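Local coordinates for protein laminin subunit ALPHA-1 (Mus musculus, PDB 2JD4) that forms part of the laminin-111 heterotrimer of basement membranes, its two C-terminal LG domains probably anchoring the protein to cell-surface receptors, at residues Asp254-Leu258 / Ala270-Pro274. The protein carries 4 engineered substitutions. Numbering follows the deposited sequence.
Sequences DGKVL and ATYQP
Val257 and Tyr272 face each other as an antiparallel hydrogen-bonded pair, and each satisfies the other's backbone N-H and carbonyl. Tyr272 N gives the straighter bond, reaching Val257 O at 2.9 Å with an N-H...O angle of 172°; Val257 N returns to Tyr272 O at 3.1 Å, in the carbonyl plane. Both side chains leave on the same face, where the beta-branched valine and the broad phenol suit a sheet surface that packs on Leu299 of strand 296-301. The opposite face carries Lys256, Leu258, Thr271 and Gln273. In the non-hydrogen-bonded pair, Leu258 lies alongside Thr271, its CD2 in van der Waals contact with Thr271 OG1 (3.2 Å) and CG2 (3.4 Å). The Leu258 backbone hydrogen-bonds outward to Glu251 of strand 247-253, while that of Ala270 bonds to Phe259, continuing the hairpin ladder. Lys256, bent at chi2 (138°) and chi3, crosses the amide arm of Gln273, bringing Lys256 CD within 3.1 Å of Gln273 NE2, while its CE meets Thr271 CG2 at 3.9 Å. With an alanine here, Gln273 would probably lose the aliphatic chain its arm rests against and be freer to turn. Asp254 and Gly255 form a type I' turn; at Gly255 (phi 83°) a CB would jam against Asp254 O. Gly255 makes a backbone hydrogen bond with Lys233, and Pro274 CD abuts its carbonyl oxygen. This is one end of a beta hairpin, strands 256-262 and 267-272, in the laminin G-type beta sandwich.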
loop_
_atom_site.group_PDB
_atom_site.type_symbol
_atom_site.label_atom_id
_atom_site.label_comp_id
_atom_site.label_asym_id
_atom_site.label_seq_id
_atom_site.Cartn_x
_atom_site.Cartn_y
_atom_site.Cartn_z
ATOM N N ASP A 254 7.136 -19.969 -17.413
ATOM C CA ASP A 254 8.387 -20.698 -17.594
ATOM C C ASP A 254 9.619 -19.801 -17.659
ATOM O O ASP A 254 10.508 -20.011 -18.487
ATOM C CB ASP A 254 8.315 -21.565 -18.854
ATOM C CG ASP A 254 7.218 -22.607 -18.779
ATOM O OD1 ASP A 254 7.145 -23.323 -17.756
ATOM O OD2 ASP A 254 6.430 -22.712 -19.743
ATOM N N GLY A 255 9.669 -18.802 -16.783
ATOM C CA GLY A 255 10.813 -17.909 -16.752
ATOM C C GLY A 255 10.812 -16.768 -17.750
ATOM O O GLY A 255 11.724 -15.943 -17.743
ATOM N N LYS A 256 9.804 -16.706 -18.611
ATOM C CA LYS A 256 9.720 -15.631 -19.598
ATOM C C LYS A 256 8.551 -14.700 -19.300
ATOM O O LYS A 256 7.570 -15.105 -18.682
ATOM C CB LYS A 256 9.551 -16.216 -21.003
ATOM C CG LYS A 256 10.781 -16.943 -21.523
ATOM C CD LYS A 256 10.409 -18.228 -22.242
ATOM C CE LYS A 256 9.441 -17.983 -23.385
ATOM N NZ LYS A 256 9.107 -19.258 -24.081
ATOM N N VAL A 257 8.661 -13.452 -19.743
ATOM C CA VAL A 257 7.596 -12.483 -19.542
ATOM C C VAL A 257 6.852 -12.298 -20.863
ATOM O O VAL A 257 7.474 -12.075 -21.909
ATOM C CB VAL A 257 8.154 -11.124 -19.067
ATOM C CG1 VAL A 257 7.028 -10.107 -18.942
ATOM C CG2 VAL A 257 8.846 -11.293 -17.721
ATOM N N LEU A 258 5.526 -12.404 -20.808
ATOM C CA LEU A 258 4.684 -12.254 -21.988
ATOM C C LEU A 258 3.707 -11.096 -21.821
ATOM O O LEU A 258 3.101 -10.922 -20.757
ATOM C CB LEU A 258 3.888 -13.535 -22.242
ATOM C CG LEU A 258 4.649 -14.861 -22.239
ATOM C CD1 LEU A 258 3.679 -16.008 -22.515
ATOM C CD2 LEU A 258 5.754 -14.826 -23.285
ATOM N N ALA A 270 4.196 -10.062 -27.332
ATOM C CA ALA A 270 5.600 -9.667 -27.236
ATOM C C ALA A 270 6.201 -10.564 -26.153
ATOM O O ALA A 270 5.716 -10.582 -25.019
ATOM C CB ALA A 270 5.715 -8.208 -26.833
ATOM N N THR A 271 7.257 -11.296 -26.490
ATOM C CA THR A 271 7.877 -12.221 -25.547
ATOM C C THR A 271 9.324 -11.890 -25.178
ATOM O O THR A 271 10.166 -11.685 -26.055
ATOM C CB THR A 271 7.835 -13.661 -26.109
ATOM O OG1 THR A 271 6.472 -14.074 -26.265
ATOM C CG2 THR A 271 8.550 -14.625 -25.188
ATOM N N TYR A 272 9.604 -11.849 -23.876
ATOM C CA TYR A 272 10.951 -11.570 -23.380
ATOM C C TYR A 272 11.551 -12.797 -22.701
ATOM O O TYR A 272 11.043 -13.260 -21.679
ATOM C CB TYR A 272 10.949 -10.418 -22.369
ATOM C CG TYR A 272 12.295 -10.235 -21.689
ATOM C CD1 TYR A 272 13.409 -9.806 -22.412
ATOM C CD2 TYR A 272 12.463 -10.538 -20.337
ATOM C CE1 TYR A 272 14.662 -9.685 -21.808
ATOM C CE2 TYR A 272 13.714 -10.420 -19.721
ATOM C CZ TYR A 272 14.807 -9.993 -20.464
ATOM O OH TYR A 272 16.041 -9.871 -19.866
ATOM N N GLN A 273 12.634 -13.321 -23.265
ATOM C CA GLN A 273 13.295 -14.479 -22.678
ATOM C C GLN A 273 14.728 -14.129 -22.302
ATOM O O GLN A 273 15.532 -13.764 -23.158
ATOM C CB GLN A 273 13.291 -15.658 -23.651
ATOM C CG GLN A 273 14.027 -16.879 -23.122
ATOM C CD GLN A 273 13.716 -18.131 -23.908
ATOM O OE1 GLN A 273 13.910 -18.181 -25.123
ATOM N NE2 GLN A 273 13.229 -19.157 -23.218
ATOM N N PRO A 274 15.064 -14.231 -21.007
ATOM C CA PRO A 274 16.412 -13.924 -20.515
ATOM C C PRO A 274 17.436 -14.999 -20.886
ATOM O O PRO A 274 17.068 -16.132 -21.200
ATOM C CB PRO A 274 16.204 -13.816 -19.009
ATOM C CG PRO A 274 15.143 -14.848 -18.759
ATOM C CD PRO A 274 14.167 -14.591 -19.893
#